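Local coordinates for protein beta-N-acetylhexosaminidase (Thermotoga neapolitana, PDB 5BZA) that probably hydrolyses terminal non-reducing N-acetyl-D-hexosamine residues from N-acetyl-beta-D-hexosaminides as a family 3 glycoside hydrolase of a thermophilic bacterium, at residues K7-G12 and N271-D276; S134-V139 and W187-L192; A205-H210 and L243-E248; A332-R337 and V444-S449; I426-R431 and K457-L462. All blocks are in the same frame, centred on the assembly; numbering follows the deposited sequence.

How the interactions relate
Strand 9-13 opens the N-terminal TIM barrel and pairs with strand 273-275, so interaction 1 closes a loop of about 260 residues. Interactions 2 and 3 nest inside it, one after the other: interaction 2 joins the start of helix 136-153 to the turn after helix 183-188 at the surface, and interaction 3 ties strand 205-208 to the loop after strand 241-243, touching interaction 1. In the C-terminal part, interactions 4 and 5 cross, their segments alternating along the chain. Interaction 4 adds edge strand 334-335 to the mixed sheet, and interaction 5 lays helix 452-463 on that sheet; the centres of interactions 4 and 5 are about 5 Å apart.

Interaction 1 (K7-G12 and N271-D276); sequences KLFFCG and NMILLD
The carbonyl oxygen of Phe10 takes two donors from the facing strand: Leu275 N at 2.8 Å, and the CA-H of Leu274, whose CA lies 3.3 Å from Phe10 O. Ile273 O is used in the same double fashion, by Phe10 N and by the CA-H of Phe9. With Ile273 N bonded to Leu8 O and Gly12 N bonded to Leu275 O, this makes a regular parallel ladder between strands that differ by only 15° in direction. They are the first and eighth strands of the TIM barrel of the family 3 hydrolases. Segment 271-276 also bonds to Val242 of the seventh strand, so the ring of strands is closed here. On the face that carries Phe9, the ring lies alongside Ile273, CD1 to CB 3.9 Å, beneath helix 281-293. On the face that carries Phe10, Leu274 CD1 packs 3.7 Å from Phe10 CB. Met272 bends at its last torsion (chi3 84°), which brings CE to 3.2 Å from Phe9 O and 3.3 Å from Lys7 O. Its SD lies 5.1 Å from the Phe10 ring centroid, an oblique Met-aromatic contact. Shortening Met272 to an alanine is likely to open a gap beside the Phe10 ring and leave the oxygens of Lys7 and Phe9 without the methyl group packed on them. Leu8 CG lies 3.4 Å from Asn271 O.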
# COMPACT_ATOMS: atom_id res chain seq x y z
N LYS B 7 3.80 4.63 30.46
CA LYS B 7 4.33 5.63 29.54
C LYS B 7 5.83 5.44 29.29
O LYS B 7 6.37 5.91 28.30
CB LYS B 7 4.01 7.03 30.05
CG LYS B 7 2.49 7.24 29.95
CD LYS B 7 2.00 8.63 30.27
CE LYS B 7 0.49 8.65 30.10
NZ LYS B 7 -0.13 9.96 30.43
N LEU B 8 6.50 4.69 30.14
CA LEU B 8 7.92 4.50 29.93
C LEU B 8 8.20 3.26 29.09
O LEU B 8 9.34 2.79 29.03
CB LEU B 8 8.67 4.41 31.28
CG LEU B 8 9.19 5.73 31.86
CD1 LEU B 8 8.05 6.71 32.04
CD2 LEU B 8 9.99 5.55 33.17
N PHE B 9 7.18 2.74 28.42
CA PHE B 9 7.37 1.54 27.60
C PHE B 9 6.83 1.66 26.19
O PHE B 9 5.76 2.22 25.97
CB PHE B 9 6.73 0.33 28.28
CG PHE B 9 7.46 -0.06 29.53
CD1 PHE B 9 8.66 -0.75 29.45
CD2 PHE B 9 6.95 0.30 30.78
CE1 PHE B 9 9.33 -1.09 30.59
CE2 PHE B 9 7.63 -0.05 31.94
CZ PHE B 9 8.81 -0.74 31.84
N PHE B 10 7.60 1.10 25.27
CA PHE B 10 7.30 1.06 23.87
C PHE B 10 7.35 -0.41 23.49
O PHE B 10 8.42 -1.01 23.58
CB PHE B 10 8.32 1.86 23.04
CG PHE B 10 7.70 2.54 21.83
CD1 PHE B 10 7.08 1.77 20.82
CD2 PHE B 10 7.76 3.93 21.68
CE1 PHE B 10 6.52 2.38 19.68
CE2 PHE B 10 7.19 4.55 20.54
CZ PHE B 10 6.56 3.76 19.54
N CYS B 11 6.22 -1.01 23.10
CA CYS B 11 6.19 -2.48 22.86
C CYS B 11 5.94 -2.92 21.43
O CYS B 11 5.03 -2.44 20.77
CB CYS B 11 5.13 -3.18 23.73
SG CYS B 11 5.18 -2.88 25.54
N GLY B 12 6.71 -3.90 20.99
CA GLY B 12 6.57 -4.52 19.69
C GLY B 12 5.50 -5.61 19.74
O GLY B 12 5.36 -6.34 20.75
N ASN B 271 14.15 7.82 28.27
CA ASN B 271 12.74 8.01 28.56
C ASN B 271 11.88 6.77 28.29
O ASN B 271 11.07 6.39 29.12
CB ASN B 271 12.18 9.15 27.73
CG ASN B 271 12.90 10.44 27.95
OD1 ASN B 271 13.23 11.13 26.96
ND2 ASN B 271 13.11 10.82 29.21
N MET B 272 12.00 6.17 27.12
CA MET B 272 11.15 5.03 26.84
C MET B 272 11.94 3.79 26.58
O MET B 272 12.80 3.76 25.70
CB MET B 272 10.23 5.28 25.64
CG MET B 272 9.17 6.31 25.87
SD MET B 272 7.89 6.40 24.58
CE MET B 272 6.79 5.09 25.13
N ILE B 273 11.58 2.74 27.30
CA ILE B 273 12.18 1.43 27.07
C ILE B 273 11.46 0.67 25.94
O ILE B 273 10.27 0.41 26.05
CB ILE B 273 12.15 0.64 28.35
CG1 ILE B 273 13.06 1.38 29.35
CG2 ILE B 273 12.58 -0.78 28.07
CD1 ILE B 273 12.98 0.92 30.78
N LEU B 274 12.19 0.34 24.87
CA LEU B 274 11.62 -0.41 23.76
C LEU B 274 11.78 -1.93 24.00
O LEU B 274 12.88 -2.41 24.27
CB LEU B 274 12.28 0.02 22.44
CG LEU B 274 11.82 -0.67 21.15
CD1 LEU B 274 10.40 -0.16 20.76
CD2 LEU B 274 12.76 -0.51 19.98
N LEU B 275 10.65 -2.65 24.04
CA LEU B 275 10.61 -4.12 24.06
C LEU B 275 10.22 -4.68 22.73
O LEU B 275 9.23 -4.21 22.18
CB LEU B 275 9.63 -4.64 25.09
CG LEU B 275 9.91 -4.07 26.47
CD1 LEU B 275 8.85 -4.53 27.42
CD2 LEU B 275 11.35 -4.53 26.89
N ASP B 276 10.90 -5.70 22.23
CA ASP B 276 10.53 -6.19 20.92
C ASP B 276 9.43 -7.24 21.03
O ASP B 276 9.05 -7.83 20.02
CB ASP B 276 11.76 -6.72 20.14
CG ASP B 276 12.34 -7.96 20.74
OD1 ASP B 276 11.94 -8.32 21.86
OD2 ASP B 276 13.25 -8.56 20.12

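Interaction 2 (S134-V139 and W187-L192); sequences SDPEVV and WREDLL
The Pro136 ring packs beside the side chain of Glu189, whose flat carboxylate is met at its two oxygens by basic groups. The proline ring turns one side of its rim to segment 187-192: CG is 3.9 Å from Glu189 CB, and CB is 3.6 Å from Glu189 O. Beyond them the Glu189 chain runs on extended to its carboxylate. There Arg188 NH2 reaches Glu189 OE2 at 2.9 Å, on the anti side and 18° out of the carboxylate plane. OE1 is taken by Lys167, while Arg188 NE pairs with Glu184, so both charged groups have more than one mate. Leu192 adds a further apolar contact. With CG anti to the backbone N (chi1 178°), its CD2 comes within 3.5 Å of Pro136 CB and also touches the CG of Glu137, whose carboxylate turns to Arg196. The capping residue Asp135 completes the helix start, its OD1 accepting from Glu137 N at 2.8 Å. In segment 187-192, Leu192 N bonds to Glu189 O and closes a type I turn. Glu189 also belongs, with Glu185, to a zinc site seen in this protein, and a cadmium ion lies about 3 Å from its side chain here. The arrangement is that of an N-capped helix whose first-turn proline rests on the beta turn between two further helices, at the outer surface of the barrel domain.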
# COMPACT_ATOMS: atom_id res chain seq x y z
N SER B 134 29.21 7.25 3.58
CA SER B 134 30.35 7.43 4.52
C SER B 134 30.54 8.88 4.94
O SER B 134 30.95 9.17 6.06
CB SER B 134 31.66 6.88 3.95
OG SER B 134 31.97 7.48 2.71
N ASP B 135 30.33 9.79 4.00
CA ASP B 135 30.57 11.20 4.21
C ASP B 135 29.54 11.80 5.19
O ASP B 135 28.35 11.86 4.89
CB ASP B 135 30.57 11.91 2.86
CG ASP B 135 30.81 13.41 2.95
OD1 ASP B 135 30.62 14.04 4.01
OD2 ASP B 135 31.14 14.02 1.92
N PRO B 136 30.02 12.23 6.39
CA PRO B 136 29.09 12.76 7.41
C PRO B 136 28.22 13.92 6.90
O PRO B 136 27.09 14.09 7.37
CB PRO B 136 30.03 13.24 8.54
CG PRO B 136 31.29 12.41 8.37
CD PRO B 136 31.43 12.23 6.87
N GLU B 137 28.74 14.74 6.00
CA GLU B 137 27.95 15.86 5.54
C GLU B 137 26.78 15.40 4.64
O GLU B 137 25.67 15.97 4.69
CB GLU B 137 28.83 16.89 4.85
CG GLU B 137 28.89 18.14 5.67
CD GLU B 137 27.53 18.87 5.73
OE1 GLU B 137 26.64 18.64 4.87
OE2 GLU B 137 27.35 19.67 6.67
N VAL B 138 27.06 14.40 3.81
CA VAL B 138 26.04 13.82 2.94
C VAL B 138 24.94 13.19 3.78
O VAL B 138 23.72 13.38 3.52
CB VAL B 138 26.67 12.76 1.98
CG1 VAL B 138 25.58 12.01 1.16
CG2 VAL B 138 27.64 13.46 1.03
N VAL B 139 25.37 12.44 4.80
CA VAL B 139 24.43 11.81 5.73
C VAL B 139 23.63 12.88 6.47
O VAL B 139 22.42 12.75 6.70
CB VAL B 139 25.18 10.88 6.75
CG1 VAL B 139 24.26 10.33 7.87
CG2 VAL B 139 25.85 9.76 6.03
N TRP B 187 32.37 12.87 17.54
CA TRP B 187 31.85 14.23 17.47
C TRP B 187 31.95 14.78 16.05
O TRP B 187 31.02 15.41 15.55
CB TRP B 187 32.57 15.16 18.40
CG TRP B 187 31.97 16.57 18.40
CD1 TRP B 187 32.42 17.66 17.70
CD2 TRP B 187 30.82 17.00 19.13
NE1 TRP B 187 31.60 18.75 17.95
CE2 TRP B 187 30.63 18.37 18.84
CE3 TRP B 187 29.93 16.36 20.01
CZ2 TRP B 187 29.60 19.12 19.41
CZ3 TRP B 187 28.88 17.11 20.58
CH2 TRP B 187 28.73 18.47 20.27
N ARG B 188 33.10 14.55 15.41
CA ARG B 188 33.32 15.08 14.06
C ARG B 188 32.52 14.40 12.96
O ARG B 188 32.21 15.01 11.93
CB ARG B 188 34.79 14.96 13.69
CG ARG B 188 35.72 15.98 14.31
CD ARG B 188 37.04 16.00 13.49
NE ARG B 188 37.82 14.75 13.63
CZ ARG B 188 37.78 13.71 12.79
NH1 ARG B 188 38.53 12.64 13.02
NH2 ARG B 188 36.98 13.74 11.72
N GLU B 189 32.20 13.12 13.16
CA GLU B 189 31.67 12.30 12.09
C GLU B 189 30.32 11.75 12.42
O GLU B 189 29.31 12.30 11.97
CB GLU B 189 32.62 11.18 11.78
CG GLU B 189 33.96 11.75 11.49
CD GLU B 189 34.97 10.71 11.22
OE1 GLU B 189 34.64 9.49 11.29
OE2 GLU B 189 36.12 11.12 10.99
N ASP B 190 30.33 10.67 13.21
CA ASP B 190 29.14 9.89 13.46
C ASP B 190 28.05 10.77 14.04
O ASP B 190 26.84 10.55 13.74
CB ASP B 190 29.41 8.71 14.39
CG ASP B 190 30.53 7.81 13.87
OD1 ASP B 190 31.72 8.25 13.87
OD2 ASP B 190 30.25 6.64 13.47
N LEU B 191 28.45 11.76 14.84
CA LEU B 191 27.46 12.62 15.50
C LEU B 191 26.99 13.80 14.67
O LEU B 191 25.99 14.41 15.04
CB LEU B 191 28.01 13.13 16.84
CG LEU B 191 27.91 12.16 18.03
CD1 LEU B 191 28.72 12.68 19.25
CD2 LEU B 191 26.44 11.91 18.39
N LEU B 192 27.69 14.12 13.58
CA LEU B 192 27.40 15.31 12.79
C LEU B 192 25.93 15.32 12.26
O LEU B 192 25.23 16.35 12.36
CB LEU B 192 28.39 15.42 11.61
CG LEU B 192 28.16 16.61 10.67
CD1 LEU B 192 28.47 17.94 11.37
CD2 LEU B 192 28.89 16.50 9.32

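Interaction 3 (A205-H210 and L243-E248); sequences AVMTAH and LSDAME
His210 points its CB at segment 243-248, and with CG beside the backbone N (chi1 -62°) the ring is laid against Asp245. Asp245 CB sits over one face, 3.6 Å from the ring centroid, a CH-pi contact. CD2 runs past both Asp245 CB and Ala246 O, while CE1 lies 3.2 Å from Asp245 O. At the tip NE2 donates to Ala246 O at 2.9 Å, coming from above the carbonyl plane, 73° out of it. ND1 is held by Thr222, whose hydroxyl also bonds Thr208 OG1, so bonds at both nitrogens fix the ring's rotation. The setting is the carboxyl end of the sixth and seventh strands of the TIM barrel, where Met207 pairs in parallel with Leu243 and the chain then leaves the sheet; active sites of such barrels lie at this end. A leucine in place of His210 would be likely to leave Ala246 O and the Thr222 hydroxyl without their nitrogen partners, setting the loop freer to move. Asp245, which binds a cadmium ion together with His161, is held by a bond from Ala246 N to OD1 at 2.8 Å and by a water that links OD2 to His210 N; OD1 also lies 3.6 Å from Met207 SD.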
# COMPACT_ATOMS: atom_id res chain seq x y z
N ALA B 205 12.27 12.00 17.80
CA ALA B 205 12.75 11.16 18.91
C ALA B 205 14.17 10.67 18.57
O ALA B 205 14.62 10.74 17.43
CB ALA B 205 11.79 9.97 19.20
N VAL B 206 14.89 10.20 19.58
CA VAL B 206 16.22 9.63 19.34
C VAL B 206 16.25 8.20 19.88
O VAL B 206 15.90 7.96 21.04
CB VAL B 206 17.34 10.43 20.03
CG1 VAL B 206 18.69 9.69 19.86
CG2 VAL B 206 17.41 11.82 19.46
N MET B 207 16.69 7.26 19.04
CA MET B 207 16.92 5.89 19.51
C MET B 207 18.42 5.61 19.78
O MET B 207 19.26 5.98 18.98
CB MET B 207 16.36 4.88 18.49
CG MET B 207 16.29 3.46 19.05
SD MET B 207 15.78 2.15 17.87
CE MET B 207 14.04 2.56 17.60
N THR B 208 18.73 4.96 20.89
CA THR B 208 20.15 4.68 21.27
C THR B 208 20.67 3.43 20.62
O THR B 208 19.88 2.58 20.20
CB THR B 208 20.32 4.53 22.80
OG1 THR B 208 19.59 3.39 23.25
CG2 THR B 208 19.83 5.78 23.50
N ALA B 209 21.98 3.34 20.46
CA ALA B 209 22.60 2.13 19.97
C ALA B 209 23.06 1.23 21.09
O ALA B 209 23.75 1.70 22.02
CB ALA B 209 23.75 2.47 19.06
N HIS B 210 22.81 -0.07 20.97
CA HIS B 210 23.34 -1.05 21.92
C HIS B 210 24.77 -1.35 21.50
O HIS B 210 25.06 -2.45 21.02
CB HIS B 210 22.55 -2.37 21.95
CG HIS B 210 21.12 -2.25 22.37
ND1 HIS B 210 20.66 -1.30 23.24
CD2 HIS B 210 20.04 -2.99 22.00
CE1 HIS B 210 19.35 -1.46 23.42
NE2 HIS B 210 18.96 -2.47 22.67
N LEU B 243 14.67 6.82 23.32
CA LEU B 243 14.28 5.41 23.40
C LEU B 243 15.45 4.48 23.36
O LEU B 243 16.39 4.71 22.62
CB LEU B 243 13.38 4.99 22.21
CG LEU B 243 11.88 5.16 22.13
CD1 LEU B 243 11.49 6.59 22.36
CD2 LEU B 243 11.55 4.76 20.71
N SER B 244 15.35 3.36 24.07
CA SER B 244 16.31 2.30 23.85
C SER B 244 16.08 1.65 22.50
O SER B 244 14.95 1.65 21.95
CB SER B 244 16.23 1.26 24.97
OG SER B 244 15.12 0.38 24.84
N ASP B 245 17.13 1.04 21.95
CA ASP B 245 16.86 -0.02 20.96
C ASP B 245 16.23 -1.16 21.79
O ASP B 245 16.17 -1.07 23.01
CB ASP B 245 18.12 -0.46 20.21
CG ASP B 245 17.79 -1.05 18.85
OD1 ASP B 245 16.58 -1.33 18.62
OD2 ASP B 245 18.71 -1.28 18.02
N ALA B 246 15.74 -2.23 21.16
CA ALA B 246 14.97 -3.25 21.91
C ALA B 246 15.82 -3.92 22.99
O ALA B 246 16.86 -4.50 22.69
CB ALA B 246 14.38 -4.30 20.98
N MET B 247 15.37 -3.86 24.24
CA MET B 247 16.21 -4.31 25.38
C MET B 247 16.51 -5.79 25.38
O MET B 247 17.49 -6.22 25.97
CB MET B 247 15.54 -3.95 26.71
CG MET B 247 15.63 -2.51 27.08
SD MET B 247 17.32 -1.90 27.33
CE MET B 247 16.91 -0.28 27.98
N GLU B 248 15.64 -6.58 24.74
CA GLU B 248 15.78 -8.03 24.75
C GLU B 248 16.96 -8.43 23.88
O GLU B 248 17.44 -9.54 23.98
CB GLU B 248 14.50 -8.73 24.23
CG GLU B 248 13.25 -8.51 25.11
CD GLU B 248 12.40 -7.36 24.60
OE1 GLU B 248 12.99 -6.45 23.96
OE2 GLU B 248 11.15 -7.38 24.80
O HOH W 1 21.41 -1.09 18.86

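Interaction 4 (A332-R337 and V444-S449); sequences AIECTR and VVITHS. With CD (cadmium ion), chain M.
Segments 332-337 and 444-449 run antiparallel, 171° apart end to end, in a ladder in which Glu334 and Ile446 form the hydrogen-bonded pair and Cys335 and Val445 the non-hydrogen-bonded one. This adds strand 334-335 to the rim of the mixed sheet of the C-terminal domain, the one strand that runs against the others. Glu334 N bonds to Ile446 O at 2.8 Å, and Glu334 O receives Ile446 N. On the face of Cys335, its CB meets Val445 CG2 at 3.8 Å, and its sulfur is joined to Cys466 in a disulfide that ties the strand to the chain end. Thr336 extends the ladder with a side chain: OG1, set between its backbone N and carbonyl carbon (chi1 61°), accepts from Val444 N at 2.9 Å and nearly straight, while Thr336 N bonds to Val444 O. Glu334 and His448 belong to a zinc site seen in this protein, and Lys86 of the second subunit packs on both, which puts the site at the dimer interface. Here the Glu334 carboxylate crosses the ring edge, the planes 58° apart, with OE2 3.4 Å from His448 CE1. The imidazole ND1 turns to Ala332 O at a distance so short that its exact value is doubtful, and His448 NE2 holds a cadmium ion at 2.7 Å.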
# COMPACT_ATOMS: atom_id res chain seq x y z
N ALA B 332 -21.45 -4.75 9.62
CA ALA B 332 -22.23 -5.29 8.53
C ALA B 332 -22.53 -6.78 8.70
O ALA B 332 -23.05 -7.44 7.78
CB ALA B 332 -21.51 -5.07 7.22
N ILE B 333 -22.28 -7.30 9.89
CA ILE B 333 -22.49 -8.73 10.07
C ILE B 333 -23.84 -9.00 10.73
O ILE B 333 -24.23 -8.34 11.68
CB ILE B 333 -21.32 -9.36 10.86
CG1 ILE B 333 -20.27 -9.79 9.84
CG2 ILE B 333 -21.77 -10.54 11.73
CD1 ILE B 333 -19.02 -9.85 10.36
N GLU B 334 -24.56 -9.95 10.15
CA GLU B 334 -25.84 -10.36 10.69
C GLU B 334 -25.80 -11.84 10.99
O GLU B 334 -25.16 -12.61 10.24
CB GLU B 334 -26.98 -10.04 9.72
CG GLU B 334 -26.91 -8.66 9.11
CD GLU B 334 -28.16 -8.35 8.27
OE1 GLU B 334 -29.11 -9.18 8.32
OE2 GLU B 334 -28.18 -7.31 7.56
N CYS B 335 -26.38 -12.24 12.11
CA CYS B 335 -26.45 -13.65 12.45
C CYS B 335 -27.76 -14.01 13.12
O CYS B 335 -28.25 -13.26 13.97
CB CYS B 335 -25.30 -14.07 13.35
SG CYS B 335 -25.31 -13.18 14.88
N THR B 336 -28.29 -15.19 12.77
CA THR B 336 -29.32 -15.87 13.57
C THR B 336 -28.72 -16.34 14.91
O THR B 336 -27.48 -16.41 15.07
CB THR B 336 -29.89 -17.11 12.82
OG1 THR B 336 -28.83 -18.05 12.57
CG2 THR B 336 -30.50 -16.69 11.49
N ARG B 337 -29.57 -16.67 15.89
CA ARG B 337 -29.04 -17.12 17.19
C ARG B 337 -28.34 -18.50 17.13
O ARG B 337 -28.87 -19.47 16.55
CB ARG B 337 -30.14 -17.12 18.26
CG ARG B 337 -29.65 -17.68 19.57
CD ARG B 337 -28.60 -16.68 20.10
NE ARG B 337 -28.33 -16.70 21.54
CZ ARG B 337 -27.66 -15.74 22.17
NH1 ARG B 337 -27.23 -14.68 21.49
NH2 ARG B 337 -27.44 -15.82 23.48
N VAL B 444 -27.60 -19.18 10.22
CA VAL B 444 -27.13 -18.40 9.11
C VAL B 444 -26.41 -17.16 9.61
O VAL B 444 -26.89 -16.47 10.53
CB VAL B 444 -28.31 -17.98 8.19
CG1 VAL B 444 -27.82 -17.08 7.07
CG2 VAL B 444 -29.01 -19.23 7.59
N VAL B 445 -25.25 -16.90 9.02
CA VAL B 445 -24.47 -15.68 9.26
C VAL B 445 -24.31 -14.93 7.92
O VAL B 445 -23.93 -15.55 6.91
CB VAL B 445 -23.06 -15.97 9.88
CG1 VAL B 445 -22.17 -14.72 9.85
CG2 VAL B 445 -23.18 -16.47 11.30
N ILE B 446 -24.63 -13.64 7.89
CA ILE B 446 -24.43 -12.85 6.65
C ILE B 446 -23.32 -11.81 6.84
O ILE B 446 -23.36 -11.04 7.81
CB ILE B 446 -25.73 -12.12 6.19
CG1 ILE B 446 -26.95 -13.06 6.18
CG2 ILE B 446 -25.51 -11.51 4.80
CD1 ILE B 446 -28.25 -12.33 5.92
N THR B 447 -22.33 -11.80 5.93
CA THR B 447 -21.16 -10.92 6.10
C THR B 447 -21.18 -9.68 5.23
O THR B 447 -20.55 -8.69 5.57
CB THR B 447 -19.84 -11.67 5.83
OG1 THR B 447 -19.80 -12.15 4.47
CG2 THR B 447 -19.66 -12.79 6.81
N HIS B 448 -21.86 -9.78 4.09
CA HIS B 448 -21.92 -8.76 3.05
C HIS B 448 -20.59 -8.55 2.33
O HIS B 448 -20.44 -7.59 1.57
CB HIS B 448 -22.44 -7.42 3.59
CG HIS B 448 -23.82 -7.50 4.17
ND1 HIS B 448 -24.06 -7.54 5.52
CD2 HIS B 448 -25.03 -7.59 3.57
CE1 HIS B 448 -25.36 -7.61 5.74
NE2 HIS B 448 -25.97 -7.66 4.57
N SER B 449 -19.66 -9.49 2.52
CA SER B 449 -18.34 -9.37 1.93
C SER B 449 -17.53 -10.68 1.97
O SER B 449 -17.65 -11.46 2.90
CB SER B 449 -17.53 -8.27 2.64
OG SER B 449 -16.25 -8.18 2.05
CD CD M . -28.66 -7.68 4.22

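Interaction 5 (I426-R431 and K457-L462); sequences IYFIIR and KSFQHL
The side chains of Phe428 and Phe459 cross at about a right angle; their ring planes stand 73° apart with centroids 5.6 Å from each other, and CE1 of Phe459 comes 3.7 Å from CE2 of Phe428. The Phe428 ring is met at its edge, near its plane, by two further groups. Leu462 sends CD2 to the rim at CZ, 3.9 Å off, and Ser458 sets its OG 3.4 Å from CE2. Leu462 also faces Ile426 end on: a chi1 of -171° swings its CG away from the backbone N, and its methyls reach out to the CD1 of Ile426, the nearer, CD2, at 4.0 Å. Strand 426-429 and helix 457-462 lie 11.4 Å apart at their axes, joined by alternate residues of the strand. Tyr427 points instead to the other face of the sheet, where its hydroxyl bonds to His417 O, as expected of an alpha/beta sandwich in which helices flank a central sheet. Phe401 and Phe403 of the next strand extend the aromatic cluster, Phe403 stacked on Phe428. The hydroxyl of Ser458 bonds to Val455 O, so this buried hydroxyl has a partner within its own helix. The contact is mainly apolar, consistent with dispersion and the exclusion of water.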
# COMPACT_ATOMS: atom_id res chain seq x y z
N ILE B 426 -23.36 -24.29 9.81
CA ILE B 426 -23.55 -22.85 9.85
C ILE B 426 -23.28 -22.35 8.45
O ILE B 426 -22.24 -22.67 7.85
CB ILE B 426 -22.62 -22.17 10.86
CG1 ILE B 426 -22.81 -22.81 12.24
CG2 ILE B 426 -22.94 -20.68 10.96
CD1 ILE B 426 -22.04 -22.12 13.35
N TYR B 427 -24.25 -21.58 7.94
CA TYR B 427 -24.18 -21.04 6.60
C TYR B 427 -23.63 -19.63 6.67
O TYR B 427 -24.23 -18.74 7.32
CB TYR B 427 -25.55 -21.05 5.91
CG TYR B 427 -26.01 -22.45 5.65
CD1 TYR B 427 -25.57 -23.13 4.52
CD2 TYR B 427 -26.86 -23.11 6.54
CE1 TYR B 427 -25.94 -24.42 4.28
CE2 TYR B 427 -27.26 -24.43 6.31
CZ TYR B 427 -26.79 -25.07 5.18
OH TYR B 427 -27.16 -26.37 4.91
N PHE B 428 -22.50 -19.43 6.01
CA PHE B 428 -21.93 -18.10 5.91
C PHE B 428 -22.27 -17.57 4.53
O PHE B 428 -21.67 -18.00 3.54
CB PHE B 428 -20.40 -18.11 6.15
CG PHE B 428 -20.00 -18.48 7.57
CD1 PHE B 428 -20.01 -19.80 8.00
CD2 PHE B 428 -19.57 -17.49 8.47
CE1 PHE B 428 -19.63 -20.14 9.31
CE2 PHE B 428 -19.18 -17.83 9.79
CZ PHE B 428 -19.22 -19.15 10.20
N ILE B 429 -23.21 -16.64 4.46
CA ILE B 429 -23.56 -16.10 3.15
C ILE B 429 -22.71 -14.89 2.87
O ILE B 429 -22.92 -13.82 3.45
CB ILE B 429 -25.08 -15.78 3.00
CG1 ILE B 429 -25.86 -17.09 2.75
CG2 ILE B 429 -25.31 -15.00 1.71
CD1 ILE B 429 -26.52 -17.71 3.95
N ILE B 430 -21.72 -15.08 2.02
CA ILE B 430 -20.64 -14.11 1.92
C ILE B 430 -20.62 -13.24 0.66
O ILE B 430 -19.84 -12.31 0.59
CB ILE B 430 -19.27 -14.81 2.07
CG1 ILE B 430 -19.00 -15.78 0.92
CG2 ILE B 430 -19.18 -15.48 3.43
CD1 ILE B 430 -17.58 -16.37 0.99
N ARG B 431 -21.43 -13.58 -0.34
CA ARG B 431 -21.58 -12.71 -1.51
C ARG B 431 -22.99 -12.17 -1.57
O ARG B 431 -23.30 -11.17 -0.93
CB ARG B 431 -21.26 -13.44 -2.80
CG ARG B 431 -19.82 -13.63 -2.99
CD ARG B 431 -19.51 -13.56 -4.43
NE ARG B 431 -19.98 -12.27 -4.93
CZ ARG B 431 -19.54 -11.70 -6.04
NH1 ARG B 431 -18.60 -12.30 -6.77
NH2 ARG B 431 -20.05 -10.54 -6.43
N LYS B 457 -14.37 -10.99 11.37
CA LYS B 457 -15.38 -10.40 12.23
C LYS B 457 -16.58 -11.33 12.41
O LYS B 457 -17.21 -11.35 13.48
CB LYS B 457 -15.85 -9.06 11.67
CG LYS B 457 -14.86 -7.94 11.91
CD LYS B 457 -14.62 -7.74 13.41
CE LYS B 457 -13.42 -6.85 13.70
NZ LYS B 457 -13.29 -6.54 15.14
N SER B 458 -16.89 -12.15 11.40
CA SER B 458 -18.03 -13.06 11.52
C SER B 458 -17.69 -14.14 12.56
O SER B 458 -18.56 -14.50 13.37
CB SER B 458 -18.42 -13.65 10.15
OG SER B 458 -17.67 -14.80 9.78
N PHE B 459 -16.44 -14.61 12.59
CA PHE B 459 -16.05 -15.59 13.61
C PHE B 459 -16.13 -14.94 14.99
O PHE B 459 -16.61 -15.56 15.96
CB PHE B 459 -14.66 -16.17 13.35
CG PHE B 459 -14.57 -16.93 12.07
CD1 PHE B 459 -15.64 -17.69 11.61
CD2 PHE B 459 -13.43 -16.87 11.29
CE1 PHE B 459 -15.57 -18.38 10.43
CE2 PHE B 459 -13.34 -17.57 10.10
CZ PHE B 459 -14.41 -18.33 9.67
N GLN B 460 -15.68 -13.69 15.09
CA GLN B 460 -15.74 -12.99 16.37
C GLN B 460 -17.17 -12.86 16.89
O GLN B 460 -17.45 -13.09 18.09
CB GLN B 460 -15.14 -11.59 16.26
CG GLN B 460 -13.62 -11.53 16.39
CD GLN B 460 -13.11 -10.10 16.55
OE1 GLN B 460 -13.73 -9.15 16.05
NE2 GLN B 460 -11.98 -9.94 17.26
N HIS B 461 -18.07 -12.52 15.98
CA HIS B 461 -19.47 -12.30 16.33
C HIS B 461 -20.11 -13.61 16.73
O HIS B 461 -20.88 -13.68 17.68
CB HIS B 461 -20.22 -11.65 15.17
CG HIS B 461 -20.32 -10.17 15.30
ND1 HIS B 461 -21.24 -9.55 16.12
CD2 HIS B 461 -19.59 -9.17 14.74
CE1 HIS B 461 -21.06 -8.24 16.07
NE2 HIS B 461 -20.08 -7.98 15.24
N LEU B 462 -19.75 -14.65 15.99
CA LEU B 462 -20.23 -15.98 16.24
C LEU B 462 -19.91 -16.40 17.65
O LEU B 462 -20.81 -16.80 18.39
CB LEU B 462 -19.59 -16.95 15.25
CG LEU B 462 -20.12 -18.38 15.21
CD1 LEU B 462 -21.62 -18.32 14.92
CD2 LEU B 462 -19.40 -19.18 14.13